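PDB 6GWI: putrescine aminotransferase from Halomonas elongata DSM 2581, which probably transfers amino groups from putrescine and related amines to keto acids, using pyridoxal-5'-phosphate as its cofactor. Local coordinates for residues 37-42 / 429-434; 348-353 / 373-378; 406-411 / 443-448. All blocks are in the same frame, centred on the assembly; numbering follows the deposited sequence.

Contact 2 is the buried one, contact 1 is partly buried, and contact 3 lies at the surface; the chemistry follows that order. Contact 2 joins a helix to a hairpin through glycines and leucines, with no hydrogen bond between its segments. Contact 1 mixes a tyrosine and a valine with two glutamates, and contact 3 rests on a single amide–carboxylate bond. Contacts 1 and 3 share helix 429-450, at its first turns and towards its end, and touch where I41 CD1 lies 4.1 Å from V411 CG2. Contacts 1 and 2 are tied more firmly: R429 NH2 makes a salt bridge to D349 OD1 at 2.6 Å. Contacts 2 and 3 do not touch.

Contact 1: 37-42 / 429-434; sequences EGVYIH and REEIDE
Y40 and V39 reach from a tight turn to E434 and E431 on helix 429-450. The phenol O of Y40 donates to the E434 carboxylate, whose OE1 sits at the ring edge and in its plane. The modelled Y40 OH to E434 OE1 distance of 2.3 Å is very short, so the exact length, and the details of the bond with it, should be treated as doubtful. E434 holds CG anti to its backbone N (chi1 -176°) and is extended beyond CG, which carries the carboxylate out to meet the phenol from the opposite direction. The planes of this carboxylate and the ring differ by 41°.

E431 reaches another part of the ring edge: OE2 lies near the ring plane, 3.8 Å from Y40 CE2, with its carboxylate turned 80° to the ring. The same carboxylate lies against both methyls of V39, E431 OE1 being 3.5 Å from V39 CG2 and a little farther from CG1. Its firmer polar partner is outside the two segments, because OE1 accepts from the backbone N of R428, just before the helix. With an alanine here, R428 N would probably lose its carboxylate acceptor, and the V39 methyls and the ring edge at CE2 their cover on this side.

Further out, Y40 also packs on L50 and makes a cation-pi contact with R48, while V39 touches P424. The turn itself is fixed by reciprocal backbone bonds, E37 N to Y40 O and Y40 N to E37 O, both 2.9 Å. G38 occupies its positive-phi corner. This is a type II' beta turn closing a two-residue hairpin between strands 31-37 and 40-43, set against the C-terminal helix, consistent with the small domain of class-III aminotransferases, where N- and C-terminal parts of the chain meet.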
ATOM      1  N   GLU B  37     -10.609   8.649  22.634  1.00 32.67           N
ATOM      2  CA  GLU B  37      -9.972   8.157  23.847  1.00 44.61           C
ATOM      3  C   GLU B  37     -10.664   6.866  24.251  1.00 28.24           C
ATOM      4  O   GLU B  37     -11.885   6.747  24.122  1.00 36.99           O
ATOM      5  CB  GLU B  37     -10.072   9.174  24.990  1.00 51.99           C
ATOM      6  CG  GLU B  37      -8.816   9.994  25.239  1.00 91.76           C
ATOM      7  CD  GLU B  37      -7.655   9.152  25.732  1.00107.15           C
ATOM      8  OE1 GLU B  37      -6.519   9.376  25.265  1.00100.04           O
ATOM      9  OE2 GLU B  37      -7.878   8.263  26.582  1.00102.17           O
ATOM     10  N   GLY B  38      -9.887   5.904  24.735  1.00 32.60           N
ATOM     11  CA  GLY B  38     -10.489   4.656  25.170  1.00 27.11           C
ATOM     12  C   GLY B  38     -11.125   3.954  23.990  1.00 31.40           C
ATOM     13  O   GLY B  38     -10.473   3.694  22.973  1.00 26.56           O
ATOM     14  N   VAL B  39     -12.408   3.634  24.120  1.00 25.65           N
ATOM     15  CA  VAL B  39     -13.170   3.035  23.032  1.00 30.32           C
ATOM     16  C   VAL B  39     -14.118   4.050  22.384  1.00 33.45           C
ATOM     17  O   VAL B  39     -15.044   3.661  21.671  1.00 32.25           O
ATOM     18  CB  VAL B  39     -13.935   1.786  23.502  1.00 32.77           C
ATOM     19  CG1 VAL B  39     -12.972   0.761  24.081  1.00 31.20           C
ATOM     20  CG2 VAL B  39     -15.000   2.160  24.534  1.00 36.84           C
ATOM     21  N   TYR B  40     -13.900   5.347  22.617  1.00 26.73           N
ATOM     22  CA  TYR B  40     -14.824   6.389  22.186  1.00 25.83           C
ATOM     23  C   TYR B  40     -14.166   7.340  21.197  1.00 28.42           C
ATOM     24  O   TYR B  40     -13.005   7.726  21.368  1.00 30.94           O
ATOM     25  CB  TYR B  40     -15.339   7.198  23.388  1.00 33.50           C
ATOM     26  CG  TYR B  40     -16.172   6.389  24.350  1.00 37.76           C
ATOM     27  CD1 TYR B  40     -17.537   6.245  24.154  1.00 30.04           C
ATOM     28  CD2 TYR B  40     -15.596   5.762  25.446  1.00 41.77           C
ATOM     29  CE1 TYR B  40     -18.308   5.504  25.023  1.00 55.48           C
ATOM     30  CE2 TYR B  40     -16.359   5.017  26.321  1.00 50.84           C
ATOM     31  CZ  TYR B  40     -17.716   4.891  26.103  1.00 52.74           C
ATOM     32  OH  TYR B  40     -18.491   4.152  26.965  1.00 52.81           O
ATOM     33  N   ILE B  41     -14.933   7.736  20.182  1.00 35.01           N
ATOM     34  CA  ILE B  41     -14.524   8.764  19.236  1.00 30.43           C
ATOM     35  C   ILE B  41     -15.400   9.990  19.448  1.00 27.35           C
ATOM     36  O   ILE B  41     -16.501   9.916  20.005  1.00 25.38           O
ATOM     37  CB  ILE B  41     -14.616   8.288  17.770  1.00 29.61           C
ATOM     38  CG1 ILE B  41     -16.063   7.928  17.418  1.00 24.14           C
ATOM     39  CG2 ILE B  41     -13.685   7.111  17.552  1.00 26.88           C
ATOM     40  CD1 ILE B  41     -16.278   7.563  15.967  1.00 28.67           C
ATOM     41  N   HIS B  42     -14.910  11.130  18.971  1.00 32.95           N
ATOM     42  CA  HIS B  42     -15.618  12.396  19.081  1.00 24.02           C
ATOM     43  C   HIS B  42     -15.631  13.083  17.724  1.00 23.29           C
ATOM     44  O   HIS B  42     -14.652  13.010  16.977  1.00 28.71           O
ATOM     45  CB  HIS B  42     -14.957  13.307  20.117  1.00 39.37           C
ATOM     46  CG  HIS B  42     -14.944  12.740  21.502  1.00 42.12           C
ATOM     47  ND1 HIS B  42     -14.069  11.748  21.893  1.00 43.80           N
ATOM     48  CD2 HIS B  42     -15.695  13.030  22.590  1.00 32.49           C
ATOM     49  CE1 HIS B  42     -14.283  11.451  23.162  1.00 34.65           C
ATOM     50  NE2 HIS B  42     -15.264  12.215  23.609  1.00 42.30           N
ATOM     51  N   ARG B 429     -16.028  -4.262  30.449  1.00 33.95           N
ATOM     52  CA  ARG B 429     -17.310  -4.949  30.541  1.00 46.20           C
ATOM     53  C   ARG B 429     -18.460  -3.954  30.620  1.00 38.42           C
ATOM     54  O   ARG B 429     -19.512  -4.161  30.002  1.00 32.56           O
ATOM     55  CB  ARG B 429     -17.312  -5.885  31.743  1.00 41.39           C
ATOM     56  CG  ARG B 429     -16.588  -7.186  31.478  1.00 45.96           C
ATOM     57  CD  ARG B 429     -16.606  -8.066  32.702  1.00 55.81           C
ATOM     58  NE  ARG B 429     -16.175  -9.424  32.399  1.00 59.21           N
ATOM     59  CZ  ARG B 429     -16.432 -10.472  33.172  1.00 70.57           C
ATOM     60  NH1 ARG B 429     -17.111 -10.314  34.300  1.00 72.69           N
ATOM     61  NH2 ARG B 429     -16.007 -11.676  32.817  1.00 76.01           N
ATOM     62  N   GLU B 430     -18.292  -2.878  31.395  1.00 35.75           N
ATOM     63  CA  GLU B 430     -19.322  -1.849  31.443  1.00 54.59           C
ATOM     64  C   GLU B 430     -19.515  -1.207  30.074  1.00 50.71           C
ATOM     65  O   GLU B 430     -20.634  -0.814  29.724  1.00 34.05           O
ATOM     66  CB  GLU B 430     -18.964  -0.788  32.488  1.00 73.59           C
ATOM     67  CG  GLU B 430     -17.499  -0.344  32.500  1.00 83.27           C
ATOM     68  CD  GLU B 430     -16.654  -1.105  33.513  1.00 71.02           C
ATOM     69  OE1 GLU B 430     -16.557  -2.347  33.404  1.00 51.89           O
ATOM     70  OE2 GLU B 430     -16.092  -0.458  34.423  1.00 66.39           O
ATOM     71  N   GLU B 431     -18.444  -1.115  29.278  1.00 55.14           N
ATOM     72  CA  GLU B 431     -18.561  -0.567  27.930  1.00 44.75           C
ATOM     73  C   GLU B 431     -19.234  -1.552  26.978  1.00 34.13           C
ATOM     74  O   GLU B 431     -19.948  -1.129  26.063  1.00 33.39           O
ATOM     75  CB  GLU B 431     -17.177  -0.154  27.420  1.00 37.68           C
ATOM     76  CG  GLU B 431     -16.619   1.065  28.159  1.00 32.58           C
ATOM     77  CD  GLU B 431     -15.126   1.264  27.977  1.00 38.42           C
ATOM     78  OE1 GLU B 431     -14.442   0.344  27.484  1.00 37.69           O
ATOM     79  OE2 GLU B 431     -14.635   2.354  28.339  1.00 42.96           O
ATOM     80  N   ILE B 432     -19.038  -2.858  27.178  1.00 36.76           N
ATOM     81  CA  ILE B 432     -19.814  -3.838  26.419  1.00 40.43           C
ATOM     82  C   ILE B 432     -21.293  -3.723  26.767  1.00 45.19           C
ATOM     83  O   ILE B 432     -22.161  -3.817  25.890  1.00 36.13           O
ATOM     84  CB  ILE B 432     -19.287  -5.266  26.665  1.00 44.41           C
ATOM     85  CG1 ILE B 432     -17.969  -5.476  25.915  1.00 46.06           C
ATOM     86  CG2 ILE B 432     -20.327  -6.306  26.234  1.00 35.60           C
ATOM     87  CD1 ILE B 432     -17.234  -6.746  26.300  1.00 59.70           C
ATOM     88  N   ASP B 433     -21.603  -3.541  28.055  1.00 39.49           N
ATOM     89  CA  ASP B 433     -22.987  -3.333  28.470  1.00 38.70           C
ATOM     90  C   ASP B 433     -23.607  -2.153  27.735  1.00 36.65           C
ATOM     91  O   ASP B 433     -24.727  -2.246  27.218  1.00 33.47           O
ATOM     92  CB  ASP B 433     -23.054  -3.103  29.981  1.00 52.34           C
ATOM     93  CG  ASP B 433     -22.799  -4.365  30.778  1.00 50.91           C
ATOM     94  OD1 ASP B 433     -22.983  -5.471  30.228  1.00 44.48           O
ATOM     95  OD2 ASP B 433     -22.408  -4.249  31.958  1.00 46.15           O
ATOM     96  N   GLU B 434     -22.903  -1.018  27.704  1.00 33.27           N
ATOM     97  CA  GLU B 434     -23.415   0.153  27.003  1.00 31.20           C
ATOM     98  C   GLU B 434     -23.650  -0.154  25.529  1.00 33.34           C
ATOM     99  O   GLU B 434     -24.659   0.268  24.953  1.00 30.87           O
ATOM    100  CB  GLU B 434     -22.439   1.322  27.157  1.00 34.31           C
ATOM    101  CG  GLU B 434     -22.922   2.631  26.543  1.00 52.29           C
ATOM    102  CD  GLU B 434     -21.852   3.708  26.533  1.00 64.91           C
ATOM    103  OE1 GLU B 434     -20.700   3.406  26.904  1.00 69.01           O
ATOM    104  OE2 GLU B 434     -22.164   4.858  26.158  1.00 74.55           O
TER

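Contact 2: 348-353 / 373-378; sequences DDLGPY and LGLMGA
A two-residue beta hairpin, its turn laid against helix 342-359, is the element at work here, with L350 and G351 of the helix meeting G374 and L375 of the turn. Strands 367-373 and 376-381 belong to an antiparallel four-stranded sheet, and the turn is closed by L373 N to M376 O at 2.8 Å and M376 N to L373 O at 3.0 Å. G374 takes the positive-phi place.

The two backbones come unusually close, the CA atoms of G351 and G374 being 4.2 Å apart. A CB on G351 would be tight against G374 CA and would also clash with the ring of P352, so the absence of a side chain is what permits this approach. Beside the glycines, L375 brings both methyls up to L350 CB, CD2 at 4.0 Å. Its CG stands anti to its carbonyl carbon (chi1 -71°), which turns the branched end towards L350. V346 and L354 of the same helix, and L425, also touch L375, while its carbonyl O accepts from R264.

No conventional hydrogen bond crosses the contact. The buried G374 O, which has no conventional partner in the model, receives a CA-H...O contact from G351 CA, at 3.4 Å and 137° at the hydrogen.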
ATOM      1  N   ASP B 348     -10.882 -15.557  27.223  1.00 50.68           N
ATOM      2  CA  ASP B 348     -11.368 -16.063  28.501  1.00 46.21           C
ATOM      3  C   ASP B 348     -12.314 -15.115  29.228  1.00 54.41           C
ATOM      4  O   ASP B 348     -13.054 -15.566  30.109  1.00 57.86           O
ATOM      5  CB  ASP B 348     -10.194 -16.376  29.442  1.00 42.21           C
ATOM      6  CG  ASP B 348      -9.272 -17.448  28.898  1.00 41.92           C
ATOM      7  OD1 ASP B 348      -9.726 -18.262  28.067  1.00 41.41           O
ATOM      8  OD2 ASP B 348      -8.096 -17.488  29.319  1.00 41.92           O
ATOM      9  N   ASP B 349     -12.310 -13.824  28.892  1.00 42.77           N
ATOM     10  CA  ASP B 349     -13.081 -12.839  29.646  1.00 34.54           C
ATOM     11  C   ASP B 349     -14.040 -12.078  28.741  1.00 42.06           C
ATOM     12  O   ASP B 349     -15.252 -12.288  28.830  1.00 37.47           O
ATOM     13  CB  ASP B 349     -12.125 -11.890  30.373  1.00 46.59           C
ATOM     14  CG  ASP B 349     -12.845 -10.763  31.089  1.00 49.74           C
ATOM     15  OD1 ASP B 349     -14.084 -10.837  31.229  1.00 56.74           O
ATOM     16  OD2 ASP B 349     -12.172  -9.797  31.505  1.00 47.14           O
ATOM     17  N   LEU B 350     -13.542 -11.204  27.866  1.00 32.63           N
ATOM     18  CA  LEU B 350     -14.425 -10.302  27.133  1.00 35.18           C
ATOM     19  C   LEU B 350     -15.231 -11.041  26.071  1.00 35.49           C
ATOM     20  O   LEU B 350     -16.395 -10.705  25.826  1.00 38.08           O
ATOM     21  CB  LEU B 350     -13.601  -9.175  26.512  1.00 32.90           C
ATOM     22  CG  LEU B 350     -12.797  -8.364  27.535  1.00 47.60           C
ATOM     23  CD1 LEU B 350     -11.842  -7.399  26.846  1.00 54.27           C
ATOM     24  CD2 LEU B 350     -13.716  -7.613  28.495  1.00 51.00           C
ATOM     25  N   GLY B 351     -14.637 -12.045  25.433  1.00 42.19           N
ATOM     26  CA  GLY B 351     -15.328 -12.810  24.423  1.00 29.68           C
ATOM     27  C   GLY B 351     -16.562 -13.502  24.964  1.00 39.49           C
ATOM     28  O   GLY B 351     -17.678 -13.304  24.473  1.00 37.44           O
ATOM     29  N   PRO B 352     -16.384 -14.344  25.984  1.00 47.02           N
ATOM     30  CA  PRO B 352     -17.557 -14.967  26.618  1.00 47.60           C
ATOM     31  C   PRO B 352     -18.538 -13.962  27.190  1.00 34.89           C
ATOM     32  O   PRO B 352     -19.752 -14.194  27.136  1.00 35.55           O
ATOM     33  CB  PRO B 352     -16.932 -15.843  27.714  1.00 36.72           C
ATOM     34  CG  PRO B 352     -15.580 -16.186  27.180  1.00 32.33           C
ATOM     35  CD  PRO B 352     -15.120 -14.956  26.435  1.00 32.75           C
ATOM     36  N   TYR B 353     -18.055 -12.835  27.717  1.00 33.48           N
ATOM     37  CA  TYR B 353     -18.968 -11.848  28.280  1.00 40.83           C
ATOM     38  C   TYR B 353     -19.797 -11.197  27.180  1.00 41.65           C
ATOM     39  O   TYR B 353     -21.016 -11.041  27.317  1.00 42.78           O
ATOM     40  CB  TYR B 353     -18.189 -10.796  29.065  1.00 38.12           C
ATOM     41  CG  TYR B 353     -19.083  -9.821  29.791  1.00 41.34           C
ATOM     42  CD1 TYR B 353     -19.657 -10.152  31.009  1.00 37.65           C
ATOM     43  CD2 TYR B 353     -19.362  -8.573  29.251  1.00 41.77           C
ATOM     44  CE1 TYR B 353     -20.478  -9.267  31.674  1.00 51.45           C
ATOM     45  CE2 TYR B 353     -20.181  -7.680  29.909  1.00 35.80           C
ATOM     46  CZ  TYR B 353     -20.736  -8.032  31.120  1.00 54.90           C
ATOM     47  OH  TYR B 353     -21.556  -7.144  31.781  1.00 54.28           O
ATOM     48  N   LEU B 373     -17.769 -14.396  18.079  1.00 36.24           N
ATOM     49  CA  LEU B 373     -16.584 -15.197  18.356  1.00 36.94           C
ATOM     50  C   LEU B 373     -15.493 -14.223  18.767  1.00 34.02           C
ATOM     51  O   LEU B 373     -15.211 -13.270  18.033  1.00 38.52           O
ATOM     52  CB  LEU B 373     -16.160 -16.017  17.137  1.00 37.50           C
ATOM     53  CG  LEU B 373     -14.882 -16.847  17.289  1.00 42.95           C
ATOM     54  CD1 LEU B 373     -14.987 -17.817  18.460  1.00 40.75           C
ATOM     55  CD2 LEU B 373     -14.569 -17.595  16.003  1.00 36.03           C
ATOM     56  N   GLY B 374     -14.885 -14.454  19.925  1.00 26.94           N
ATOM     57  CA  GLY B 374     -13.998 -13.442  20.468  1.00 32.00           C
ATOM     58  C   GLY B 374     -14.743 -12.127  20.581  1.00 33.10           C
ATOM     59  O   GLY B 374     -15.836 -12.059  21.152  1.00 30.96           O
ATOM     60  N   LEU B 375     -14.162 -11.061  20.035  1.00 44.75           N
ATOM     61  CA  LEU B 375     -14.816  -9.755  19.996  1.00 43.16           C
ATOM     62  C   LEU B 375     -15.198  -9.363  18.568  1.00 35.72           C
ATOM     63  O   LEU B 375     -15.037  -8.213  18.153  1.00 26.16           O
ATOM     64  CB  LEU B 375     -13.932  -8.691  20.643  1.00 47.66           C
ATOM     65  CG  LEU B 375     -13.821  -8.811  22.169  1.00 39.31           C
ATOM     66  CD1 LEU B 375     -12.796  -7.833  22.723  1.00 30.34           C
ATOM     67  CD2 LEU B 375     -15.171  -8.607  22.860  1.00 25.22           C
ATOM     68  N   MET B 376     -15.722 -10.324  17.812  1.00 30.84           N
ATOM     69  CA  MET B 376     -16.414 -10.073  16.555  1.00 24.98           C
ATOM     70  C   MET B 376     -17.833 -10.599  16.713  1.00 24.51           C
ATOM     71  O   MET B 376     -18.025 -11.730  17.171  1.00 29.91           O
ATOM     72  CB  MET B 376     -15.725 -10.763  15.373  1.00 26.09           C
ATOM     73  CG  MET B 376     -16.366 -10.469  14.014  1.00 31.70           C
ATOM     74  SD  MET B 376     -15.659 -11.411  12.640  1.00 36.46           S
ATOM     75  CE  MET B 376     -13.925 -10.979  12.764  1.00 34.94           C
ATOM     76  N   GLY B 377     -18.820  -9.791  16.339  1.00 31.37           N
ATOM     77  CA  GLY B 377     -20.204 -10.184  16.489  1.00 30.47           C
ATOM     78  C   GLY B 377     -21.040  -9.679  15.333  1.00 35.07           C
ATOM     79  O   GLY B 377     -20.669  -8.736  14.630  1.00 36.24           O
ATOM     80  N   ALA B 378     -22.185 -10.332  15.147  1.00 31.91           N
ATOM     81  CA  ALA B 378     -23.102  -9.957  14.081  1.00 25.75           C
ATOM     82  C   ALA B 378     -24.535 -10.255  14.494  1.00 24.97           C
ATOM     83  O   ALA B 378     -24.797 -11.167  15.282  1.00 35.84           O
ATOM     84  CB  ALA B 378     -22.772 -10.691  12.776  1.00 24.40           C
TER

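Contact 3: 406-411 / 443-448; sequences FANGLV and LDETAR
The amide of N408 and the carboxylate of E445 approach from opposite directions, their planes 29° apart. N408 ND2 donates to E445 OE1 at 2.8 Å, and the N-H...O angle of 151° marks a moderately bent bond. The acceptor lies almost within the amide plane. At the carboxylate, the donor arrives on the syn side, tilted 25° from its plane. A separate flat group, the guanidinium of R448, has D444 O over the centre of one face, 3.9 Å above it.

E445 is extended beyond CG, and with N408 it bridges backbones whose nearest CA atoms, those of N408 and E445, are 10.2 Å apart. N408 comes where helix 397-407 ends in a Schellman motif: G409, at positive phi, makes two bonds back into the last turn, one of them G409 N to F406 O at 3.0 Å. N408 ND2 also donates to L404 O in that helix. With two acceptors on ND2, the rotation of the amide is probably restrained, while the side chain of E445 also touches L404 and N408 touches R441.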
ATOM      1  N   PHE B 406     -25.607   5.088  15.190  1.00 41.50           N
ATOM      2  CA  PHE B 406     -24.732   6.251  15.270  1.00 44.32           C
ATOM      3  C   PHE B 406     -25.440   7.408  15.961  1.00 45.91           C
ATOM      4  O   PHE B 406     -24.845   8.107  16.791  1.00 29.55           O
ATOM      5  CB  PHE B 406     -24.274   6.654  13.868  1.00 39.90           C
ATOM      6  CG  PHE B 406     -23.286   7.784  13.857  1.00 50.28           C
ATOM      7  CD1 PHE B 406     -23.706   9.091  13.676  1.00 57.25           C
ATOM      8  CD2 PHE B 406     -21.936   7.540  14.041  1.00 38.60           C
ATOM      9  CE1 PHE B 406     -22.796  10.131  13.673  1.00 40.34           C
ATOM     10  CE2 PHE B 406     -21.024   8.575  14.037  1.00 47.78           C
ATOM     11  CZ  PHE B 406     -21.455   9.872  13.854  1.00 39.02           C
ATOM     12  N   ALA B 407     -26.719   7.623  15.633  1.00 49.75           N
ATOM     13  CA  ALA B 407     -27.496   8.674  16.279  1.00 44.56           C
ATOM     14  C   ALA B 407     -27.637   8.441  17.779  1.00 44.13           C
ATOM     15  O   ALA B 407     -27.740   9.404  18.546  1.00 38.59           O
ATOM     16  CB  ALA B 407     -28.876   8.774  15.626  1.00 33.78           C
ATOM     17  N   ASN B 408     -27.643   7.182  18.217  1.00 43.54           N
ATOM     18  CA  ASN B 408     -27.701   6.865  19.639  1.00 41.94           C
ATOM     19  C   ASN B 408     -26.322   6.788  20.284  1.00 46.27           C
ATOM     20  O   ASN B 408     -26.232   6.514  21.484  1.00 42.06           O
ATOM     21  CB  ASN B 408     -28.437   5.536  19.875  1.00 46.49           C
ATOM     22  CG  ASN B 408     -29.949   5.699  19.907  1.00 50.18           C
ATOM     23  OD1 ASN B 408     -30.517   6.114  20.918  1.00 48.92           O
ATOM     24  ND2 ASN B 408     -30.608   5.339  18.812  1.00 48.92           N
ATOM     25  N   GLY B 409     -25.255   7.010  19.528  1.00 43.95           N
ATOM     26  CA  GLY B 409     -23.919   6.996  20.071  1.00 46.27           C
ATOM     27  C   GLY B 409     -23.160   5.693  19.954  1.00 38.73           C
ATOM     28  O   GLY B 409     -22.320   5.411  20.816  1.00 35.47           O
ATOM     29  N   LEU B 410     -23.423   4.893  18.922  1.00 35.91           N
ATOM     30  CA  LEU B 410     -22.711   3.637  18.727  1.00 31.29           C
ATOM     31  C   LEU B 410     -22.366   3.457  17.256  1.00 36.92           C
ATOM     32  O   LEU B 410     -23.234   3.590  16.390  1.00 28.03           O
ATOM     33  CB  LEU B 410     -23.543   2.442  19.208  1.00 27.55           C
ATOM     34  CG  LEU B 410     -22.961   1.055  18.924  1.00 25.96           C
ATOM     35  CD1 LEU B 410     -21.644   0.849  19.655  1.00 27.83           C
ATOM     36  CD2 LEU B 410     -23.959  -0.024  19.312  1.00 34.36           C
ATOM     37  N   VAL B 411     -21.099   3.151  16.984  1.00 27.15           N
ATOM     38  CA  VAL B 411     -20.687   2.712  15.656  1.00 30.06           C
ATOM     39  C   VAL B 411     -20.922   1.206  15.566  1.00 28.71           C
ATOM     40  O   VAL B 411     -20.212   0.415  16.190  1.00 35.02           O
ATOM     41  CB  VAL B 411     -19.221   3.053  15.364  1.00 26.35           C
ATOM     42  CG1 VAL B 411     -18.838   2.565  13.965  1.00 26.69           C
ATOM     43  CG2 VAL B 411     -18.984   4.547  15.486  1.00 32.34           C
ATOM     44  N   LEU B 443     -32.289  -0.956  17.590  1.00 44.42           N
ATOM     45  CA  LEU B 443     -33.141  -2.003  17.042  1.00 43.21           C
ATOM     46  C   LEU B 443     -34.609  -1.694  17.304  1.00 46.37           C
ATOM     47  O   LEU B 443     -35.453  -1.852  16.415  1.00 53.18           O
ATOM     48  CB  LEU B 443     -32.761  -3.357  17.636  1.00 35.09           C
ATOM     49  CG  LEU B 443     -31.415  -3.950  17.218  1.00 34.66           C
ATOM     50  CD1 LEU B 443     -31.080  -5.124  18.124  1.00 37.31           C
ATOM     51  CD2 LEU B 443     -31.435  -4.384  15.764  1.00 40.67           C
ATOM     52  N   ASP B 444     -34.932  -1.251  18.522  1.00 44.33           N
ATOM     53  CA  ASP B 444     -36.294  -0.828  18.822  1.00 54.12           C
ATOM     54  C   ASP B 444     -36.761   0.239  17.838  1.00 46.67           C
ATOM     55  O   ASP B 444     -37.850   0.138  17.261  1.00 44.63           O
ATOM     56  CB  ASP B 444     -36.381  -0.292  20.254  1.00 60.12           C
ATOM     57  CG  ASP B 444     -36.151  -1.364  21.299  1.00 49.03           C
ATOM     58  OD1 ASP B 444     -36.227  -2.563  20.959  1.00 46.99           O
ATOM     59  OD2 ASP B 444     -35.903  -1.003  22.467  1.00 51.71           O
ATOM     60  N   GLU B 445     -35.948   1.282  17.643  1.00 44.35           N
ATOM     61  CA  GLU B 445     -36.340   2.372  16.758  1.00 47.84           C
ATOM     62  C   GLU B 445     -36.386   1.922  15.303  1.00 49.95           C
ATOM     63  O   GLU B 445     -37.212   2.421  14.528  1.00 38.97           O
ATOM     64  CB  GLU B 445     -35.387   3.559  16.927  1.00 33.78           C
ATOM     65  CG  GLU B 445     -35.517   4.258  18.280  1.00 39.09           C
ATOM     66  CD  GLU B 445     -34.291   5.074  18.665  1.00 46.02           C
ATOM     67  OE1 GLU B 445     -33.284   5.049  17.924  1.00 48.91           O
ATOM     68  OE2 GLU B 445     -34.340   5.750  19.715  1.00 48.44           O
ATOM     69  N   THR B 446     -35.518   0.984  14.914  1.00 43.17           N
ATOM     70  CA  THR B 446     -35.572   0.437  13.562  1.00 53.08           C
ATOM     71  C   THR B 446     -36.873  -0.323  13.333  1.00 54.18           C
ATOM     72  O   THR B 446     -37.560  -0.115  12.328  1.00 33.14           O
ATOM     73  CB  THR B 446     -34.373  -0.483  13.317  1.00 56.17           C
ATOM     74  OG1 THR B 446     -33.155   0.249  13.499  1.00 51.10           O
ATOM     75  CG2 THR B 446     -34.416  -1.060  11.905  1.00 50.88           C
ATOM     76  N   ALA B 447     -37.223  -1.218  14.260  1.00 53.07           N
ATOM     77  CA  ALA B 447     -38.432  -2.015  14.096  1.00 47.01           C
ATOM     78  C   ALA B 447     -39.671  -1.132  14.034  1.00 52.69           C
ATOM     79  O   ALA B 447     -40.569  -1.368  13.216  1.00 64.91           O
ATOM     80  CB  ALA B 447     -38.552  -3.029  15.232  1.00 35.75           C
ATOM     81  N   ARG B 448     -39.745  -0.110  14.892  1.00 47.60           N
ATOM     82  CA  ARG B 448     -40.909   0.768  14.877  1.00 47.05           C
ATOM     83  C   ARG B 448     -41.039   1.485  13.536  1.00 54.60           C
ATOM     84  O   ARG B 448     -42.133   1.562  12.965  1.00 60.37           O
ATOM     85  CB  ARG B 448     -40.851   1.783  16.025  1.00 43.65           C
ATOM     86  CG  ARG B 448     -41.480   1.261  17.318  1.00 74.64           C
ATOM     87  CD  ARG B 448     -41.565   2.311  18.428  1.00109.73           C
ATOM     88  NE  ARG B 448     -40.296   2.885  18.867  1.00107.28           N
ATOM     89  CZ  ARG B 448     -39.616   2.488  19.941  1.00 86.28           C
ATOM     90  NH1 ARG B 448     -40.062   1.492  20.698  1.00 89.66           N
ATOM     91  NH2 ARG B 448     -38.481   3.093  20.261  1.00 67.83           N
TER